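Local coordinates for protein methylocystis parvus OBBP MbnE (Methylocystis parvus OBBP, PDB 5ICQ) that probably binds the copper-chelating peptide methanobactin in the periplasm, as a solute-binding protein of family 5 working with the methanobactin transport machinery, at residues Q254-Q266 with I597-N609. Residues are numbered along the deposited sequence; the frame is centred on the assembly and turned at random.
Sequences QRGFYNFDEIDLQ and IFGPTLESWWRKN
Tyr258 N donates to Glu603 O (2.9 Å), where the loop before strand 262-266 meets the turns of 599-605. The same carbonyl oxygen receives a CA-H...O contact from Phe257 CA at 3.3 Å. The Asn259 amide bridges the two segments. Its ND2 donates almost straight to Trp605 O (2.8 Å, 173°) and also to Gly256 O; both acceptors lie close to the amide plane, while OD1 takes a bond from Lys62. CG beside the backbone N (chi1 -56°) turns the amide to these carbonyls. Asn259 CB packs on Trp606 CB at 3.6 Å, and amide and indole planes stand nearly perpendicular. Without the amide, as with an alanine here, Trp605 O and Gly256 O would probably lose this common donor and Lys62 NZ one acceptor. One water joins Gly256 O to Ser604 O. The Phe260 ring meets the 605-607 backbone obliquely, CZ 3.7 Å from Trp606 CA. Farther along, Thr601 CG2 lies 3.9 Å from Ile263 CG2 and 3.8 Å from Leu265 CD2. The contact is C-terminal tail packing: back at the solute-binding lobe with the 65-71, 262-268, 237-242 and 227-233 sheet, the chain end lies against the loop entering strand 262-268 and that strand's first part.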
ATOM      1  N   GLN A 254     -16.386  -7.392  14.989  1.00  8.89           N
ATOM      2  CA  GLN A 254     -16.947  -8.224  13.932  1.00  9.08           C
ATOM      3  C   GLN A 254     -18.412  -7.919  13.632  1.00 12.76           C
ATOM      4  O   GLN A 254     -18.938  -8.424  12.631  1.00 10.33           O
ATOM      5  CB  GLN A 254     -16.822  -9.710  14.324  1.00 11.45           C
ATOM      6  CG  GLN A 254     -15.417 -10.142  14.705  1.00  7.62           C
ATOM      7  CD  GLN A 254     -14.542 -10.225  13.483  1.00 11.37           C
ATOM      8  OE1 GLN A 254     -14.550 -11.227  12.776  1.00 13.22           O
ATOM      9  NE2 GLN A 254     -13.816  -9.151  13.200  1.00 14.99           N
ATOM     10  N   ARG A 255     -19.090  -7.145  14.479  1.00 12.67           N
ATOM     11  CA  ARG A 255     -20.519  -6.904  14.307  1.00 11.35           C
ATOM     12  C   ARG A 255     -20.768  -6.047  13.082  1.00 13.43           C
ATOM     13  O   ARG A 255     -20.114  -5.015  12.894  1.00 12.18           O
ATOM     14  CB  ARG A 255     -21.101  -6.203  15.536  1.00 14.87           C
ATOM     15  CG  ARG A 255     -21.169  -7.083  16.769  1.00 15.10           C
ATOM     16  CD  ARG A 255     -21.571  -6.272  17.993  1.00 18.53           C
ATOM     17  NE  ARG A 255     -21.483  -7.063  19.215  1.00 22.90           N
ATOM     18  CZ  ARG A 255     -21.218  -6.563  20.418  1.00 28.42           C
ATOM     19  NH1 ARG A 255     -21.001  -5.259  20.567  1.00 23.80           N
ATOM     20  NH2 ARG A 255     -21.165  -7.371  21.473  1.00 24.09           N
ATOM     21  N   GLY A 256     -21.722  -6.470  12.251  1.00  9.08           N
ATOM     22  CA  GLY A 256     -22.016  -5.774  11.021  1.00 12.56           C
ATOM     23  C   GLY A 256     -21.221  -6.245   9.825  1.00 13.74           C
ATOM     24  O   GLY A 256     -21.525  -5.831   8.700  1.00 13.46           O
ATOM     25  N   PHE A 257     -20.212  -7.085  10.029  1.00 10.13           N
ATOM     26  CA  PHE A 257     -19.404  -7.608   8.937  1.00  9.77           C
ATOM     27  C   PHE A 257     -19.854  -9.024   8.607  1.00 14.46           C
ATOM     28  O   PHE A 257     -20.489  -9.695   9.420  1.00 13.68           O
ATOM     29  CB  PHE A 257     -17.916  -7.611   9.313  1.00  7.38           C
ATOM     30  CG  PHE A 257     -17.326  -6.238   9.486  1.00 10.56           C
ATOM     31  CD1 PHE A 257     -17.173  -5.391   8.392  1.00 14.83           C
ATOM     32  CD2 PHE A 257     -16.920  -5.792  10.738  1.00 10.92           C
ATOM     33  CE1 PHE A 257     -16.616  -4.129   8.548  1.00 16.54           C
ATOM     34  CE2 PHE A 257     -16.356  -4.526  10.900  1.00 13.04           C
ATOM     35  CZ  PHE A 257     -16.206  -3.695   9.808  1.00 13.01           C
ATOM     36  N   TYR A 258     -19.511  -9.469   7.397  1.00 10.77           N
ATOM     37  CA  TYR A 258     -19.706 -10.851   6.951  1.00 14.33           C
ATOM     38  C   TYR A 258     -21.194 -11.203   6.879  1.00 16.65           C
ATOM     39  O   TYR A 258     -21.713 -12.058   7.598  1.00 14.65           O
ATOM     40  CB  TYR A 258     -18.962 -11.833   7.859  1.00 11.28           C
ATOM     41  CG  TYR A 258     -17.606 -11.347   8.263  1.00 14.27           C
ATOM     42  CD1 TYR A 258     -16.611 -11.126   7.314  1.00 10.69           C
ATOM     43  CD2 TYR A 258     -17.311 -11.124   9.598  1.00 21.38           C
ATOM     44  CE1 TYR A 258     -15.354 -10.696   7.700  1.00 17.84           C
ATOM     45  CE2 TYR A 258     -16.072 -10.691   9.989  1.00 18.36           C
ATOM     46  CZ  TYR A 258     -15.101 -10.478   9.048  1.00 14.32           C
ATOM     47  OH  TYR A 258     -13.865 -10.046   9.466  1.00 24.27           O
ATOM     48  N   ASN A 259     -21.859 -10.537   5.954  1.00 10.67           N
ATOM     49  CA  ASN A 259     -23.308 -10.624   5.853  1.00  8.82           C
ATOM     50  C   ASN A 259     -23.787 -11.612   4.809  1.00 14.89           C
ATOM     51  O   ASN A 259     -24.841 -12.239   5.003  1.00 11.89           O
ATOM     52  CB  ASN A 259     -23.856  -9.230   5.570  1.00 10.26           C
ATOM     53  CG  ASN A 259     -23.405  -8.255   6.627  1.00 15.94           C
ATOM     54  OD1 ASN A 259     -23.621  -8.503   7.816  1.00 15.85           O
ATOM     55  ND2 ASN A 259     -22.691  -7.204   6.224  1.00 12.15           N
ATOM     56  N   PHE A 260     -23.038 -11.782   3.725  1.00 10.97           N
ATOM     57  CA  PHE A 260     -23.407 -12.763   2.717  1.00  8.76           C
ATOM     58  C   PHE A 260     -23.263 -14.168   3.282  1.00 11.86           C
ATOM     59  O   PHE A 260     -22.345 -14.452   4.058  1.00 13.99           O
ATOM     60  CB  PHE A 260     -22.535 -12.603   1.473  1.00 13.30           C
ATOM     61  CG  PHE A 260     -22.631 -11.243   0.850  1.00 14.69           C
ATOM     62  CD1 PHE A 260     -23.748 -10.896   0.112  1.00 16.69           C
ATOM     63  CD2 PHE A 260     -21.608 -10.308   1.014  1.00 12.30           C
ATOM     64  CE1 PHE A 260     -23.861  -9.642  -0.462  1.00 15.43           C
ATOM     65  CE2 PHE A 260     -21.711  -9.047   0.444  1.00 12.02           C
ATOM     66  CZ  PHE A 260     -22.845  -8.715  -0.297  1.00 10.56           C
ATOM     67  N   ASP A 261     -24.185 -15.053   2.889  1.00 11.23           N
ATOM     68  CA  ASP A 261     -24.073 -16.447   3.305  1.00 12.68           C
ATOM     69  C   ASP A 261     -22.988 -17.170   2.521  1.00 14.76           C
ATOM     70  O   ASP A 261     -22.385 -18.123   3.029  1.00 15.86           O
ATOM     71  CB  ASP A 261     -25.417 -17.165   3.144  1.00 14.90           C
ATOM     72  CG  ASP A 261     -26.407 -16.831   4.267  1.00 29.31           C
ATOM     73  OD1 ASP A 261     -25.991 -16.243   5.294  1.00 28.91           O
ATOM     74  OD2 ASP A 261     -27.602 -17.177   4.135  1.00 33.09           O
ATOM     75  N   GLU A 262     -22.705 -16.714   1.303  1.00 12.01           N
ATOM     76  CA  GLU A 262     -21.705 -17.327   0.444  1.00  9.72           C
ATOM     77  C   GLU A 262     -21.002 -16.243  -0.348  1.00 12.80           C
ATOM     78  O   GLU A 262     -21.613 -15.242  -0.727  1.00 11.84           O
ATOM     79  CB  GLU A 262     -22.324 -18.330  -0.550  1.00 15.75           C
ATOM     80  CG  GLU A 262     -22.778 -19.640   0.070  1.00 28.60           C
ATOM     81  CD  GLU A 262     -23.766 -20.382  -0.807  1.00 42.58           C
ATOM     82  OE1 GLU A 262     -24.699 -20.999  -0.255  1.00 51.15           O
ATOM     83  OE2 GLU A 262     -23.617 -20.337  -2.048  1.00 37.32           O
ATOM     84  N   ILE A 263     -19.718 -16.463  -0.614  1.00 10.22           N
ATOM     85  CA  ILE A 263     -18.925 -15.576  -1.456  1.00 11.24           C
ATOM     86  C   ILE A 263     -18.262 -16.435  -2.523  1.00 14.49           C
ATOM     87  O   ILE A 263     -17.480 -17.333  -2.193  1.00 12.92           O
ATOM     88  CB  ILE A 263     -17.854 -14.816  -0.665  1.00  9.52           C
ATOM     89  CG1 ILE A 263     -18.503 -14.018   0.472  1.00 13.54           C
ATOM     90  CG2 ILE A 263     -17.060 -13.909  -1.630  1.00 10.64           C
ATOM     91  CD1 ILE A 263     -17.515 -13.552   1.511  1.00 16.82           C
ATOM     92  N   ASP A 264     -18.555 -16.151  -3.789  1.00 11.66           N
ATOM     93  CA  ASP A 264     -17.990 -16.900  -4.910  1.00 11.63           C
ATOM     94  C   ASP A 264     -16.976 -16.014  -5.619  1.00 16.93           C
ATOM     95  O   ASP A 264     -17.350 -15.030  -6.272  1.00 14.92           O
ATOM     96  CB  ASP A 264     -19.087 -17.362  -5.865  1.00 15.26           C
ATOM     97  CG  ASP A 264     -18.553 -18.256  -6.984  1.00 25.73           C
ATOM     98  OD1 ASP A 264     -17.474 -18.866  -6.807  1.00 27.76           O
ATOM     99  OD2 ASP A 264     -19.215 -18.350  -8.039  1.00 26.97           O
ATOM    100  N   LEU A 265     -15.695 -16.347  -5.471  1.00 12.70           N
ATOM    101  CA  LEU A 265     -14.607 -15.584  -6.076  1.00 12.51           C
ATOM    102  C   LEU A 265     -14.235 -16.254  -7.393  1.00 17.91           C
ATOM    103  O   LEU A 265     -13.659 -17.346  -7.393  1.00 18.61           O
ATOM    104  CB  LEU A 265     -13.393 -15.507  -5.150  1.00 14.40           C
ATOM    105  CG  LEU A 265     -13.614 -14.772  -3.820  1.00 21.86           C
ATOM    106  CD1 LEU A 265     -13.968 -15.752  -2.709  1.00 18.13           C
ATOM    107  CD2 LEU A 265     -12.402 -13.939  -3.431  1.00 23.82           C
ATOM    108  N   GLN A 266     -14.547 -15.599  -8.506  1.00 16.74           N
ATOM    109  CA  GLN A 266     -14.289 -16.141  -9.837  1.00 16.77           C
ATOM    110  C   GLN A 266     -13.137 -15.394 -10.491  1.00 17.13           C
ATOM    111  O   GLN A 266     -13.070 -14.162 -10.424  1.00 16.64           O
ATOM    112  CB  GLN A 266     -15.520 -16.034 -10.733  1.00 20.51           C
ATOM    113  CG  GLN A 266     -16.786 -16.635 -10.172  1.00 27.76           C
ATOM    114  CD  GLN A 266     -17.963 -16.394 -11.098  1.00 27.92           C
ATOM    115  OE1 GLN A 266     -17.778 -16.140 -12.285  1.00 30.40           O
ATOM    116  NE2 GLN A 266     -19.175 -16.472 -10.562  1.00 28.60           N
ATOM    117  N   ILE A 597     -10.757   1.005  -0.902  1.00 11.74           N
ATOM    118  CA  ILE A 597     -11.583   1.364   0.248  1.00 11.05           C
ATOM    119  C   ILE A 597     -12.296   0.139   0.816  1.00 16.03           C
ATOM    120  O   ILE A 597     -12.463   0.016   2.037  1.00 12.08           O
ATOM    121  CB  ILE A 597     -12.569   2.476  -0.139  1.00 14.27           C
ATOM    122  CG1 ILE A 597     -11.802   3.770  -0.444  1.00 15.95           C
ATOM    123  CG2 ILE A 597     -13.571   2.714   0.991  1.00 15.14           C
ATOM    124  CD1 ILE A 597     -12.660   4.877  -1.059  1.00 17.45           C
ATOM    125  N   PHE A 598     -12.718  -0.788  -0.041  1.00 12.60           N
ATOM    126  CA  PHE A 598     -13.356  -2.015   0.415  1.00 13.49           C
ATOM    127  C   PHE A 598     -12.490  -3.228   0.087  1.00 16.95           C
ATOM    128  O   PHE A 598     -11.796  -3.258  -0.929  1.00 26.93           O
ATOM    129  CB  PHE A 598     -14.741  -2.173  -0.219  1.00 16.27           C
ATOM    130  CG  PHE A 598     -15.620  -0.974  -0.026  1.00 14.39           C
ATOM    131  CD1 PHE A 598     -16.060  -0.625   1.242  1.00 15.51           C
ATOM    132  CD2 PHE A 598     -15.980  -0.187  -1.102  1.00 17.29           C
ATOM    133  CE1 PHE A 598     -16.857   0.494   1.437  1.00 13.29           C
ATOM    134  CE2 PHE A 598     -16.779   0.936  -0.924  1.00 17.40           C
ATOM    135  CZ  PHE A 598     -17.218   1.276   0.341  1.00 15.21           C
ATOM    136  N   GLY A 599     -12.550  -4.237   0.952  1.00 18.80           N
ATOM    137  CA  GLY A 599     -11.835  -5.474   0.725  1.00 22.75           C
ATOM    138  C   GLY A 599     -12.371  -6.194  -0.494  1.00 17.58           C
ATOM    139  O   GLY A 599     -13.445  -5.866  -1.005  1.00 18.92           O
ATOM    140  N   PRO A 600     -11.645  -7.205  -0.979  1.00 24.58           N
ATOM    141  CA  PRO A 600     -12.092  -7.899  -2.199  1.00 21.99           C
ATOM    142  C   PRO A 600     -13.422  -8.615  -2.039  1.00 18.21           C
ATOM    143  O   PRO A 600     -14.126  -8.810  -3.039  1.00 19.54           O
ATOM    144  CB  PRO A 600     -10.950  -8.888  -2.483  1.00 23.70           C
ATOM    145  CG  PRO A 600     -10.302  -9.102  -1.139  1.00 26.59           C
ATOM    146  CD  PRO A 600     -10.400  -7.776  -0.435  1.00 27.45           C
ATOM    147  N   THR A 601     -13.812  -8.996  -0.819  1.00 11.20           N
ATOM    148  CA  THR A 601     -15.085  -9.678  -0.620  1.00 10.10           C
ATOM    149  C   THR A 601     -16.122  -8.805   0.080  1.00 10.59           C
ATOM    150  O   THR A 601     -17.145  -9.332   0.544  1.00 12.23           O
ATOM    151  CB  THR A 601     -14.880 -10.975   0.168  1.00 16.12           C
ATOM    152  OG1 THR A 601     -14.383 -10.663   1.471  1.00 14.09           O
ATOM    153  CG2 THR A 601     -13.883 -11.887  -0.554  1.00 17.51           C
ATOM    154  N   LEU A 602     -15.893  -7.496   0.163  1.00 12.03           N
ATOM    155  CA  LEU A 602     -16.921  -6.534   0.587  1.00 10.56           C
ATOM    156  C   LEU A 602     -17.514  -6.907   1.949  1.00 10.05           C
ATOM    157  O   LEU A 602     -18.731  -7.044   2.112  1.00 11.39           O
ATOM    158  CB  LEU A 602     -18.024  -6.434  -0.475  1.00  8.43           C
ATOM    159  CG  LEU A 602     -17.546  -6.114  -1.898  1.00  9.56           C
ATOM    160  CD1 LEU A 602     -18.744  -5.972  -2.859  1.00 11.85           C
ATOM    161  CD2 LEU A 602     -16.692  -4.862  -1.921  1.00 10.08           C
ATOM    162  N   GLU A 603     -16.627  -7.049   2.945  1.00  9.15           N
ATOM    163  CA  GLU A 603     -17.076  -7.537   4.251  1.00 13.42           C
ATOM    164  C   GLU A 603     -18.156  -6.660   4.882  1.00 10.76           C
ATOM    165  O   GLU A 603     -18.951  -7.162   5.688  1.00 10.98           O
ATOM    166  CB  GLU A 603     -15.898  -7.667   5.218  1.00 18.38           C
ATOM    167  CG  GLU A 603     -15.033  -6.449   5.322  1.00 24.60           C
ATOM    168  CD  GLU A 603     -13.749  -6.600   4.518  1.00 42.55           C
ATOM    169  OE1 GLU A 603     -13.813  -7.079   3.358  1.00 32.49           O
ATOM    170  OE2 GLU A 603     -12.674  -6.259   5.061  1.00 49.62           O
ATOM    171  N   SER A 604     -18.200  -5.360   4.571  1.00  9.03           N
ATOM    172  CA  SER A 604     -19.234  -4.512   5.171  1.00 10.67           C
ATOM    173  C   SER A 604     -20.523  -4.429   4.350  1.00 12.65           C
ATOM    174  O   SER A 604     -21.514  -3.872   4.838  1.00 12.62           O
ATOM    175  CB  SER A 604     -18.699  -3.089   5.407  1.00 13.41           C
ATOM    176  OG  SER A 604     -18.444  -2.427   4.177  1.00 12.09           O
ATOM    177  N   TRP A 605     -20.552  -4.972   3.141  1.00  8.19           N
ATOM    178  CA  TRP A 605     -21.738  -4.867   2.302  1.00  8.05           C
ATOM    179  C   TRP A 605     -22.733  -5.977   2.627  1.00  7.29           C
ATOM    180  O   TRP A 605     -22.452  -6.898   3.402  1.00 10.54           O
ATOM    181  CB  TRP A 605     -21.366  -4.931   0.820  1.00  5.35           C
ATOM    182  CG  TRP A 605     -20.557  -3.784   0.285  1.00  9.75           C
ATOM    183  CD1 TRP A 605     -19.397  -3.278   0.801  1.00 11.71           C
ATOM    184  CD2 TRP A 605     -20.801  -3.061  -0.936  1.00  7.93           C
ATOM    185  NE1 TRP A 605     -18.925  -2.261  -0.004  1.00 11.04           N
ATOM    186  CE2 TRP A 605     -19.770  -2.108  -1.072  1.00 12.73           C
ATOM    187  CE3 TRP A 605     -21.812  -3.106  -1.902  1.00 11.07           C
ATOM    188  CZ2 TRP A 605     -19.706  -1.217  -2.154  1.00 13.72           C
ATOM    189  CZ3 TRP A 605     -21.756  -2.211  -2.972  1.00 18.58           C
ATOM    190  CH2 TRP A 605     -20.707  -1.287  -3.090  1.00 17.54           C
ATOM    191  N   TRP A 606     -23.916  -5.890   2.022  1.00  9.34           N
ATOM    192  CA  TRP A 606     -24.926  -6.924   2.238  1.00  7.03           C
ATOM    193  C   TRP A 606     -25.941  -6.905   1.103  1.00 11.44           C
ATOM    194  O   TRP A 606     -25.993  -5.971   0.303  1.00 14.91           O
ATOM    195  CB  TRP A 606     -25.618  -6.760   3.596  1.00 11.56           C
ATOM    196  CG  TRP A 606     -26.513  -5.531   3.776  1.00 10.60           C
ATOM    197  CD1 TRP A 606     -27.866  -5.457   3.555  1.00 15.74           C
ATOM    198  CD2 TRP A 606     -26.117  -4.240   4.267  1.00 10.10           C
ATOM    199  NE1 TRP A 606     -28.328  -4.193   3.860  1.00 18.00           N
ATOM    200  CE2 TRP A 606     -27.274  -3.429   4.296  1.00 13.96           C
ATOM    201  CE3 TRP A 606     -24.890  -3.686   4.671  1.00 11.40           C
ATOM    202  CZ2 TRP A 606     -27.246  -2.102   4.721  1.00 19.46           C
ATOM    203  CZ3 TRP A 606     -24.867  -2.367   5.096  1.00 15.59           C
ATOM    204  CH2 TRP A 606     -26.037  -1.587   5.114  1.00 21.89           C
ATOM    205  N   ARG A 607     -26.744  -7.968   1.043  1.00 10.40           N
ATOM    206  CA  ARG A 607     -27.776  -8.099   0.019  1.00 14.38           C
ATOM    207  C   ARG A 607     -29.025  -7.327   0.432  1.00 16.73           C
ATOM    208  O   ARG A 607     -29.529  -7.490   1.547  1.00 17.23           O
ATOM    209  CB  ARG A 607     -28.115  -9.573  -0.202  1.00 20.56           C
ATOM    210  CG  ARG A 607     -29.182  -9.818  -1.265  1.00 35.35           C
ATOM    211  CD  ARG A 607     -29.687 -11.260  -1.244  1.00 35.49           C
ATOM    212  NE  ARG A 607     -30.321 -11.604   0.027  1.00 34.72           N
ATOM    213  CZ  ARG A 607     -30.780 -12.815   0.333  1.00 34.55           C
ATOM    214  NH1 ARG A 607     -30.683 -13.807  -0.542  1.00 36.35           N
ATOM    215  NH2 ARG A 607     -31.341 -13.031   1.516  1.00 38.27           N
ATOM    216  N   LYS A 608     -29.524  -6.489  -0.463  1.00 16.41           N
ATOM    217  CA  LYS A 608     -30.692  -5.677  -0.140  1.00 25.98           C
ATOM    218  C   LYS A 608     -31.934  -6.559  -0.041  1.00 30.44           C
ATOM    219  O   LYS A 608     -32.098  -7.514  -0.804  1.00 35.40           O
ATOM    220  CB  LYS A 608     -30.884  -4.601  -1.206  1.00 29.93           C
ATOM    221  CG  LYS A 608     -31.865  -3.516  -0.832  1.00 36.15           C
ATOM    222  CD  LYS A 608     -31.633  -2.274  -1.668  1.00 36.79           C
ATOM    223  CE  LYS A 608     -31.781  -2.572  -3.146  1.00 42.02           C
ATOM    224  NZ  LYS A 608     -31.525  -1.354  -3.971  1.00 51.39           N
ATOM    225  N   ASN A 609     -32.810  -6.258   0.908  1.00 36.81           N
ATOM    226  CA  ASN A 609     -34.044  -7.046   0.974  1.00 59.39           C
ATOM    227  C   ASN A 609     -35.151  -6.407   0.134  1.00 54.58           C
ATOM    228  O   ASN A 609     -35.228  -6.633  -1.074  1.00 48.82           O
ATOM    229  CB  ASN A 609     -34.519  -7.226   2.415  1.00 73.09           C
ATOM    230  CG  ASN A 609     -35.091  -8.610   2.670  1.00 80.47           C
ATOM    231  OD1 ASN A 609     -34.862  -9.542   1.893  1.00 83.38           O
ATOM    232  ND2 ASN A 609     -35.836  -8.753   3.762  1.00 80.13           N
TER
HETATM  233  O   HOH W   1     -21.817  -3.371   7.468  1.00 14.60           O
HETATM  234  O   HOH W   2     -20.615  -8.993   3.971  1.00 13.15           O